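Local coordinates for protein KLLA0F20702p (Kluyveromyces lactis, PDB 5Y5A) that is the yeast telomerase subunit Est1 and probably recruits telomerase to chromosome ends by binding the telomere protein Cdc13, at residues 285-290 and 327-332; 299-304 and 336-341; 373-378 and 392-397. One frame throughout, in Å; residues are numbered along the deposited sequence.

In the fold
All three contacts lie in the putative DNA/RNA-binding domain of this largely helical Est1 fragment. From the N terminus, helix 285-298 comes first: its opening turn meets the loop 327-332 in interaction 1, closing a loop that holds helices 306-315 and 318-325. Interaction 2 starts inside that loop, at 299-304, and ends beyond it at 336-341, so the two cross; they touch where Trp330 O lies near Ser336 OG. Interaction 3 follows in series and closes the short hairpin between helices 339-379 and 385-410. Interactions 2 and 3 use the two ends of helix 339-379, with centres 24 Å apart, so this long helix links them.

Interaction 1 of 3, residues 285-290 and 327-332; sequences SLFKKL and PQTWKN
Trp330, the residue that receives the Phe287 ring, is held through its indole N-H, NE1 bonding to the carbonyl O of Leu279. Thr329 next to it bonds through OG1 to the carbonyl O of Gly280, so the loop is fixed to the end of helix 271-279 and the link after it. Across the contact itself the meeting is apolar. Phe287 leaves the first turn of helix 285-298 with CG anti to its own N (chi1 176°), which sends the ring out from the helix to the loop. There it forms an edge-to-face, T-shaped pair with Trp330: the edge of the phenyl ring points at a face of the six-membered indole ring, with centroids 5.6 Å apart and planes at 78°. The approach is off-centre, Phe287 CE1 standing above the rim, 3.8 Å from Trp330 CZ2. The far end of the same phenyl ring meets a methyl group: Thr329 CG2 lies 3.6 Å from both CE1 and CZ of Phe287. With OG1 of Thr329 placed beside its backbone N (chi1 -58°), the hydroxyl is turned away and the methyl is left for the ring. One turn on, Leu290 crosses the indole nearly at right angles and sets CD2 against its edge, 3.9 Å from Trp330 CZ2. Pro319 and Ser323 of helix 318-325 also touch the indole. The result is a small buried aromatic core between a helix start and an interhelical loop, in an all-helical domain whose sequence family belongs to the TPR clan.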
loop_
_atom_site.group_PDB
_atom_site.type_symbol
_atom_site.label_atom_id
_atom_site.label_comp_id
_atom_site.label_asym_id
_atom_site.label_seq_id
_atom_site.Cartn_x
_atom_site.Cartn_y
_atom_site.Cartn_z
ATOM N N SER A 285 6.342 19.168 8.645
ATOM C CA SER A 285 5.020 19.765 8.497
ATOM C C SER A 285 3.935 18.705 8.726
ATOM O O SER A 285 2.928 18.985 9.369
ATOM C CB SER A 285 4.860 20.415 7.122
ATOM O OG SER A 285 5.133 19.485 6.089
ATOM N N LEU A 286 4.159 17.482 8.243
ATOM C CA LEU A 286 3.175 16.404 8.410
ATOM C C LEU A 286 3.000 16.018 9.873
ATOM O O LEU A 286 1.881 15.808 10.340
ATOM C CB LEU A 286 3.574 15.165 7.602
ATOM C CG LEU A 286 3.436 15.290 6.086
ATOM C CD1 LEU A 286 3.750 13.966 5.422
ATOM C CD2 LEU A 286 2.031 15.763 5.715
ATOM N N PHE A 287 4.115 15.929 10.589
ATOM C CA PHE A 287 4.109 15.608 12.012
ATOM C C PHE A 287 3.334 16.639 12.839
ATOM O O PHE A 287 2.553 16.281 13.725
ATOM C CB PHE A 287 5.544 15.505 12.528
ATOM C CG PHE A 287 5.646 15.281 14.013
ATOM C CD1 PHE A 287 5.481 14.017 14.550
ATOM C CD2 PHE A 287 5.932 16.334 14.868
ATOM C CE1 PHE A 287 5.581 13.806 15.925
ATOM C CE2 PHE A 287 6.035 16.132 16.238
ATOM C CZ PHE A 287 5.859 14.866 16.766
ATOM N N LYS A 288 3.568 17.914 12.553
ATOM C CA LYS A 288 2.905 18.996 13.281
ATOM C C LYS A 288 1.401 18.944 13.052
ATOM O O LYS A 288 0.619 19.198 13.959
ATOM C CB LYS A 288 3.452 20.366 12.858
ATOM C CG LYS A 288 4.887 20.662 13.282
ATOM C CD LYS A 288 5.332 22.019 12.723
ATOM C CE LYS A 288 6.723 22.418 13.208
ATOM N NZ LYS A 288 7.260 23.617 12.483
ATOM N N LYS A 289 1.013 18.604 11.828
ATOM C CA LYS A 289 -0.388 18.430 11.483
ATOM C C LYS A 289 -0.985 17.236 12.208
ATOM O O LYS A 289 -2.118 17.301 12.680
ATOM C CB LYS A 289 -0.548 18.269 9.976
ATOM C CG LYS A 289 -0.330 19.562 9.219
ATOM C CD LYS A 289 -0.390 19.340 7.727
ATOM C CE LYS A 289 -0.302 20.660 6.993
ATOM N NZ LYS A 289 -0.301 20.432 5.529
ATOM N N LEU A 290 -0.220 16.148 12.296
ATOM C CA LEU A 290 -0.657 14.964 13.028
ATOM C C LEU A 290 -1.003 15.336 14.461
ATOM O O LEU A 290 -2.021 14.902 15.003
ATOM C CB LEU A 290 0.422 13.872 13.013
ATOM C CG LEU A 290 0.182 12.653 13.915
ATOM C CD1 LEU A 290 -1.152 11.947 13.587
ATOM C CD2 LEU A 290 1.344 11.677 13.794
ATOM N N PRO A 327 11.577 7.059 19.326
ATOM C CA PRO A 327 11.274 7.255 20.752
ATOM C C PRO A 327 11.479 8.688 21.247
ATOM O O PRO A 327 10.662 9.179 22.032
ATOM C CB PRO A 327 12.251 6.297 21.453
ATOM C CG PRO A 327 13.358 6.084 20.470
ATOM C CD PRO A 327 12.664 6.084 19.128
ATOM N N GLN A 328 12.532 9.356 20.784
ATOM C CA GLN A 328 12.848 10.698 21.257
ATOM C C GLN A 328 11.801 11.708 20.817
ATOM O O GLN A 328 11.404 12.573 21.594
ATOM C CB GLN A 328 14.227 11.130 20.760
ATOM C CG GLN A 328 15.346 10.325 21.370
ATOM C CD GLN A 328 15.280 10.337 22.880
ATOM O OE1 GLN A 328 15.267 11.402 23.499
ATOM N NE2 GLN A 328 15.214 9.154 23.482
ATOM N N THR A 329 11.366 11.594 19.567
ATOM C CA THR A 329 10.338 12.474 19.037
ATOM C C THR A 329 9.050 12.349 19.850
ATOM O O THR A 329 8.371 13.335 20.087
ATOM C CB THR A 329 10.050 12.172 17.556
ATOM O OG1 THR A 329 11.260 12.304 16.794
ATOM C CG2 THR A 329 8.993 13.126 16.998
ATOM N N TRP A 330 8.730 11.143 20.308
ATOM C CA TRP A 330 7.462 10.936 21.009
ATOM C C TRP A 330 7.577 10.989 22.533
ATOM O O TRP A 330 6.631 10.657 23.245
ATOM C CB TRP A 330 6.831 9.621 20.561
ATOM C CG TRP A 330 6.210 9.758 19.195
ATOM C CD1 TRP A 330 6.790 9.454 18.000
ATOM C CD2 TRP A 330 4.907 10.282 18.887
ATOM N NE1 TRP A 330 5.926 9.731 16.969
ATOM C CE2 TRP A 330 4.763 10.242 17.485
ATOM C CE3 TRP A 330 3.849 10.771 19.658
ATOM C CZ2 TRP A 330 3.604 10.679 16.837
ATOM C CZ3 TRP A 330 2.696 11.203 19.012
ATOM C CH2 TRP A 330 2.585 11.151 17.616
ATOM N N LYS A 331 8.724 11.437 23.033
ATOM C CA LYS A 331 8.863 11.732 24.454
ATOM C C LYS A 331 8.830 13.240 24.682
ATOM O O LYS A 331 8.697 13.700 25.815
ATOM C CB LYS A 331 10.163 11.146 25.015
ATOM C CG LYS A 331 10.168 9.635 25.154
ATOM C CD LYS A 331 11.545 9.112 25.568
ATOM C CE LYS A 331 11.562 7.584 25.645
ATOM N NZ LYS A 331 12.911 7.039 25.984
ATOM N N ASN A 332 8.940 14.005 23.599
ATOM C CA ASN A 332 9.126 15.450 23.695
ATOM C C ASN A 332 7.986 16.312 23.154
ATOM O O ASN A 332 8.203 17.481 22.832
ATOM C CB ASN A 332 10.416 15.855 22.969
ATOM C CG ASN A 332 11.673 15.440 23.719
ATOM O OD1 ASN A 332 11.701 15.420 24.950
ATOM N ND2 ASN A 332 12.726 15.115 22.974
#

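Interaction 2 of 3, residues 299-304 and 336-341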
loop_
_atom_site.group_PDB
_atom_site.type_symbol
_atom_site.label_atom_id
_atom_site.label_comp_id
_atom_site.label_asym_id
_atom_site.label_seq_id
_atom_site.Cartn_x
_atom_site.Cartn_y
_atom_site.Cartn_z
ATOM N N VAL A 299 -10.510 16.196 22.070
ATOM C CA VAL A 299 -11.681 16.906 22.563
ATOM C C VAL A 299 -12.974 16.244 22.091
ATOM O O VAL A 299 -14.064 16.607 22.542
ATOM C CB VAL A 299 -11.668 18.395 22.129
ATOM C CG1 VAL A 299 -10.369 19.068 22.557
ATOM C CG2 VAL A 299 -11.852 18.515 20.630
ATOM N N GLN A 300 -12.846 15.263 21.203
ATOM C CA GLN A 300 -14.005 14.611 20.603
ATOM C C GLN A 300 -14.225 13.185 21.084
ATOM O O GLN A 300 -15.154 12.520 20.626
ATOM C CB GLN A 300 -13.880 14.601 19.079
ATOM C CG GLN A 300 -14.060 15.954 18.420
ATOM C CD GLN A 300 -14.143 15.847 16.910
ATOM O OE1 GLN A 300 -15.231 15.857 16.336
ATOM N NE2 GLN A 300 -12.991 15.740 16.259
ATOM N N GLU A 301 -13.386 12.711 22.000
ATOM C CA GLU A 301 -13.454 11.317 22.448
ATOM C C GLU A 301 -14.781 10.935 23.120
ATOM O O GLU A 301 -15.115 9.750 23.198
ATOM C CB GLU A 301 -12.295 11.011 23.404
ATOM C CG GLU A 301 -10.990 10.678 22.694
ATOM C CD GLU A 301 -9.800 10.651 23.635
ATOM O OE1 GLU A 301 -9.997 10.738 24.862
ATOM O OE2 GLU A 301 -8.657 10.542 23.145
ATOM N N THR A 302 -15.535 11.925 23.592
ATOM C CA THR A 302 -16.793 11.651 24.284
ATOM C C THR A 302 -17.893 11.188 23.321
ATOM O O THR A 302 -18.736 10.366 23.682
ATOM C CB THR A 302 -17.289 12.885 25.067
ATOM O OG1 THR A 302 -17.611 13.946 24.159
ATOM C CG2 THR A 302 -16.223 13.353 26.046
ATOM N N ILE A 303 -17.878 11.721 22.103
ATOM C CA ILE A 303 -18.803 11.299 21.053
ATOM C C ILE A 303 -18.512 9.860 20.607
ATOM O O ILE A 303 -17.352 9.455 20.523
ATOM C CB ILE A 303 -18.717 12.234 19.831
ATOM C CG1 ILE A 303 -18.705 13.695 20.279
ATOM C CG2 ILE A 303 -19.860 11.972 18.871
ATOM C CD1 ILE A 303 -18.400 14.667 19.164
ATOM N N LYS A 304 -19.558 9.085 20.330
ATOM C CA LYS A 304 -19.371 7.710 19.872
ATOM C C LYS A 304 -20.115 7.426 18.572
ATOM O O LYS A 304 -20.594 6.309 18.350
ATOM C CB LYS A 304 -19.806 6.719 20.952
ATOM C CG LYS A 304 -19.019 6.868 22.239
ATOM C CD LYS A 304 -19.215 5.691 23.164
ATOM C CE LYS A 304 -18.339 5.837 24.393
ATOM N NZ LYS A 304 -18.176 4.547 25.114
ATOM N N SER A 336 2.961 13.340 24.513
ATOM C CA SER A 336 3.893 12.315 24.962
ATOM C C SER A 336 3.396 11.565 26.183
ATOM O O SER A 336 3.557 10.354 26.268
ATOM C CB SER A 336 5.264 12.930 25.262
ATOM O OG SER A 336 5.865 13.437 24.080
ATOM N N ASP A 337 2.777 12.268 27.125
ATOM C CA ASP A 337 2.299 11.604 28.335
ATOM C C ASP A 337 0.951 10.898 28.139
ATOM O O ASP A 337 0.365 10.392 29.090
ATOM C CB ASP A 337 2.199 12.609 29.487
ATOM C CG ASP A 337 1.284 13.774 29.168
ATOM O OD1 ASP A 337 1.190 14.153 27.980
ATOM O OD2 ASP A 337 0.661 14.313 30.106
ATOM N N ARG A 338 0.463 10.850 26.906
ATOM C CA ARG A 338 -0.815 10.199 26.636
ATOM C C ARG A 338 -0.652 8.869 25.899
ATOM O O ARG A 338 -1.627 8.336 25.358
ATOM C CB ARG A 338 -1.729 11.131 25.821
ATOM C CG ARG A 338 -2.159 12.398 26.550
ATOM C CD ARG A 338 -3.054 13.294 25.674
ATOM N NE ARG A 338 -4.359 12.687 25.410
ATOM C CZ ARG A 338 -4.925 12.613 24.209
ATOM N NH1 ARG A 338 -4.310 13.109 23.140
ATOM N NH2 ARG A 338 -6.111 12.037 24.075
ATOM N N LEU A 339 0.565 8.326 25.878
ATOM C CA LEU A 339 0.842 7.108 25.103
ATOM C C LEU A 339 0.035 5.898 25.578
ATOM O O LEU A 339 -0.515 5.164 24.758
ATOM C CB LEU A 339 2.334 6.772 25.131
ATOM C CG LEU A 339 3.203 7.697 24.263
ATOM C CD1 LEU A 339 4.624 7.166 24.177
ATOM C CD2 LEU A 339 2.616 7.865 22.864
ATOM N N LYS A 340 -0.040 5.691 26.891
ATOM C CA LYS A 340 -0.827 4.591 27.433
ATOM C C LYS A 340 -2.312 4.781 27.100
ATOM O O LYS A 340 -3.014 3.817 26.819
ATOM C CB LYS A 340 -0.627 4.467 28.945
ATOM C CG LYS A 340 -1.315 3.244 29.565
ATOM C CD LYS A 340 -1.296 3.296 31.094
ATOM C CE LYS A 340 -2.229 2.256 31.706
ATOM N NZ LYS A 340 -2.374 2.429 33.182
ATOM N N HIS A 341 -2.770 6.030 27.109
ATOM C CA HIS A 341 -4.149 6.353 26.746
ATOM C C HIS A 341 -4.479 5.987 25.296
ATOM O O HIS A 341 -5.540 5.421 25.023
ATOM C CB HIS A 341 -4.419 7.837 26.968
ATOM C CG HIS A 341 -5.764 8.289 26.488
ATOM N ND1 HIS A 341 -6.936 7.972 27.143
ATOM C CD2 HIS A 341 -6.123 9.038 25.419
ATOM C CE1 HIS A 341 -7.956 8.505 26.497
ATOM N NE2 HIS A 341 -7.491 9.158 25.448
#
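Charge pairing first: Glu301, from the loop between helices 285-298 and 306-315, forms a salt bridge with Arg338, OE2 lying 3.1 Å from NH2. The carboxylate comes up to the edge of the guanidinium, near its plane, and the two flat groups are turned 33° apart. The arginine chain bends at chi3 (68°), which turns NH2 to the carboxylate, and NH1 is engaged by His335 ND1. Hydrogen bonding comes next. His341 NE2 donates to Glu301 OE2 over 2.9 Å at a nearly straight 163°; a second, weak bond runs from the same NE2 to Glu301 OE1 at 3.0 Å. The acceptor lies almost in the imidazole plane, whereas NE2 meets OE2 on its syn side, somewhat out of the carboxylate plane. Glu301 OE2 is also hydrogen-bonded to Tyr316 OH, so three side chains gather on this one oxygen. On the other side of the contact, Arg338 sits at the N-cap position of helix 339-379 and His341 in its first turn, so the arginine and the histidine both come from one helix start, while Tyr316 follows helix 306-315. Such a setting suggests a glutamate kept ionised by its neighbours and, in turn, an imidazole whose protonation it would tend to favour: a polar, charge-assisted tie at the surface of the domain.

Interaction 3 of 3, residues 373-378 and 392-397; sequences HMYQMI and TKFLEF
Tyr375 and Phe394 mark the closest approach of the two backbones, with 8.8 Å between their CA atoms, and both segments are regular helix: 373-378 lies near the end of helix 339-379, and 392-397 within helix 385-410. Across this gap the whole contact rests on the two aromatic side chains. Each has its ring carbon CG anti to the backbone N, so each projects from its helix into the space between the two. The side chains do not meet head on but run antiparallel, side by side, and their rings meet obliquely, planes inclined at 40° and centroids 5.8 Å apart. The closest atoms are Tyr375 CD2 and Phe394 CD2, at 3.7 Å. From there Phe394 reaches in toward the root of the tyrosine: its CD2 is 4.0 Å from CG of Tyr375, and its CE2 is 4.0 Å from Tyr375 CB. What brings that side of the phenyl ring forward is its rotation about CB-CG (chi2 16°), which turns CD1 back to the CA side and leaves CD2 and CE2 to face the other helix. Beyond CD2 the tyrosine ring leads away from the phenyl ring, with its hydroxyl at the far end. Both residues are buried, and between these two segments the touching atoms are all carbon. Helix 318-325 covers the pair: His324 stacks on the ring of Phe394 and Ile325 touches Tyr375. Farther round the first segment, Met374 packs on Ile272 and Phe275 of helix 271-279 and on Val259 of helix 251-263, so the end of helix 339-379 rests on these two preceding helices as well as on helix 385-410.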
loop_
_atom_site.group_PDB
_atom_site.type_symbol
_atom_site.label_atom_id
_atom_site.label_comp_id
_atom_site.label_asym_id
_atom_site.label_seq_id
_atom_site.Cartn_x
_atom_site.Cartn_y
_atom_site.Cartn_z
ATOM N N HIS A 373 9.375 -3.486 9.854
ATOM C CA HIS A 373 10.467 -3.433 8.888
ATOM C C HIS A 373 10.869 -1.984 8.614
ATOM O O HIS A 373 12.009 -1.722 8.273
ATOM C CB HIS A 373 10.080 -4.148 7.593
ATOM C CG HIS A 373 9.685 -5.578 7.800
ATOM N ND1 HIS A 373 10.595 -6.613 7.764
ATOM C CD2 HIS A 373 8.484 -6.138 8.079
ATOM C CE1 HIS A 373 9.969 -7.752 7.998
ATOM N NE2 HIS A 373 8.687 -7.494 8.189
ATOM N N MET A 374 9.937 -1.046 8.768
ATOM C CA MET A 374 10.310 0.371 8.775
ATOM C C MET A 374 11.327 0.597 9.899
ATOM O O MET A 374 12.371 1.217 9.695
ATOM C CB MET A 374 9.087 1.276 8.966
ATOM C CG MET A 374 8.036 1.164 7.856
ATOM S SD MET A 374 8.680 1.570 6.212
ATOM C CE MET A 374 8.783 3.359 6.324
ATOM N N TYR A 375 11.002 0.081 11.084
ATOM C CA TYR A 375 11.884 0.150 12.244
ATOM C C TYR A 375 13.303 -0.334 11.915
ATOM O O TYR A 375 14.284 0.308 12.294
ATOM C CB TYR A 375 11.306 -0.681 13.410
ATOM C CG TYR A 375 12.119 -0.629 14.700
ATOM C CD1 TYR A 375 13.325 -1.306 14.815
ATOM C CD2 TYR A 375 11.669 0.093 15.805
ATOM C CE1 TYR A 375 14.071 -1.260 15.970
ATOM C CE2 TYR A 375 12.414 0.142 16.976
ATOM C CZ TYR A 375 13.613 -0.543 17.048
ATOM O OH TYR A 375 14.366 -0.514 18.193
ATOM N N GLN A 376 13.416 -1.469 11.232
ATOM C CA GLN A 376 14.738 -2.044 10.970
ATOM C C GLN A 376 15.500 -1.233 9.945
ATOM O O GLN A 376 16.714 -1.103 10.043
ATOM C CB GLN A 376 14.618 -3.501 10.511
ATOM C CG GLN A 376 13.972 -4.418 11.552
ATOM C CD GLN A 376 14.077 -5.877 11.173
ATOM O OE1 GLN A 376 14.533 -6.703 11.965
ATOM N NE2 GLN A 376 13.669 -6.202 9.947
ATOM N N MET A 377 14.800 -0.680 8.960
ATOM C CA MET A 377 15.480 0.153 7.973
ATOM C C MET A 377 15.894 1.486 8.579
ATOM O O MET A 377 16.948 2.010 8.255
ATOM C CB MET A 377 14.605 0.393 6.750
ATOM C CG MET A 377 14.372 -0.841 5.904
ATOM S SD MET A 377 13.241 -0.453 4.563
ATOM C CE MET A 377 14.340 0.400 3.443
ATOM N N ILE A 378 15.067 2.020 9.471
ATOM C CA ILE A 378 15.316 3.352 10.019
ATOM C C ILE A 378 16.358 3.318 11.138
ATOM O O ILE A 378 17.243 4.173 11.193
ATOM C CB ILE A 378 13.994 3.993 10.525
ATOM C CG1 ILE A 378 13.131 4.415 9.326
ATOM C CG2 ILE A 378 14.277 5.186 11.426
ATOM C CD1 ILE A 378 11.692 4.767 9.676
ATOM N N THR A 392 12.965 -5.827 20.426
ATOM C CA THR A 392 12.140 -6.862 21.049
ATOM C C THR A 392 10.853 -6.272 21.644
ATOM O O THR A 392 9.770 -6.873 21.543
ATOM C CB THR A 392 12.936 -7.604 22.145
ATOM O OG1 THR A 392 14.079 -8.222 21.552
ATOM C CG2 THR A 392 12.092 -8.671 22.833
ATOM N N LYS A 393 10.972 -5.093 22.253
ATOM C CA LYS A 393 9.813 -4.405 22.823
ATOM C C LYS A 393 8.759 -4.092 21.754
ATOM O O LYS A 393 7.560 -4.159 22.022
ATOM C CB LYS A 393 10.238 -3.108 23.526
ATOM C CG LYS A 393 10.970 -3.301 24.843
ATOM C CD LYS A 393 10.053 -3.894 25.891
ATOM C CE LYS A 393 10.750 -4.019 27.234
ATOM N NZ LYS A 393 9.826 -4.586 28.254
ATOM N N PHE A 394 9.206 -3.749 20.547
ATOM C CA PHE A 394 8.277 -3.434 19.457
ATOM C C PHE A 394 7.554 -4.700 19.013
ATOM O O PHE A 394 6.346 -4.696 18.803
ATOM C CB PHE A 394 9.006 -2.793 18.264
ATOM C CG PHE A 394 8.073 -2.165 17.239
ATOM C CD1 PHE A 394 6.745 -1.888 17.554
ATOM C CD2 PHE A 394 8.525 -1.865 15.961
ATOM C CE1 PHE A 394 5.888 -1.312 16.620
ATOM C CE2 PHE A 394 7.671 -1.290 15.011
ATOM C CZ PHE A 394 6.351 -1.015 15.346
ATOM N N LEU A 395 8.314 -5.775 18.866
ATOM C CA LEU A 395 7.779 -7.059 18.436
ATOM C C LEU A 395 6.753 -7.563 19.456
ATOM O O LEU A 395 5.712 -8.110 19.088
ATOM C CB LEU A 395 8.924 -8.057 18.254
ATOM C CG LEU A 395 8.815 -9.197 17.239
ATOM C CD1 LEU A 395 8.260 -8.721 15.912
ATOM C CD2 LEU A 395 10.191 -9.810 17.047
ATOM N N GLU A 396 7.043 -7.344 20.736
ATOM C CA GLU A 396 6.116 -7.697 21.805
ATOM C C GLU A 396 4.799 -6.951 21.650
ATOM O O GLU A 396 3.734 -7.555 21.761
ATOM C CB GLU A 396 6.719 -7.396 23.179
ATOM C CG GLU A 396 7.781 -8.383 23.625
ATOM C CD GLU A 396 8.439 -7.978 24.928
ATOM O OE1 GLU A 396 8.058 -6.925 25.482
ATOM O OE2 GLU A 396 9.338 -8.713 25.395
ATOM N N PHE A 397 4.878 -5.641 21.403
ATOM C CA PHE A 397 3.682 -4.830 21.205
ATOM C C PHE A 397 2.904 -5.331 20.000
ATOM O O PHE A 397 1.679 -5.399 20.019
ATOM C CB PHE A 397 4.026 -3.342 21.012
ATOM C CG PHE A 397 2.861 -2.527 20.525
ATOM C CD1 PHE A 397 1.785 -2.263 21.368
ATOM C CD2 PHE A 397 2.820 -2.056 19.220
ATOM C CE1 PHE A 397 0.684 -1.527 20.919
ATOM C CE2 PHE A 397 1.733 -1.323 18.761
ATOM C CZ PHE A 397 0.657 -1.056 19.612
#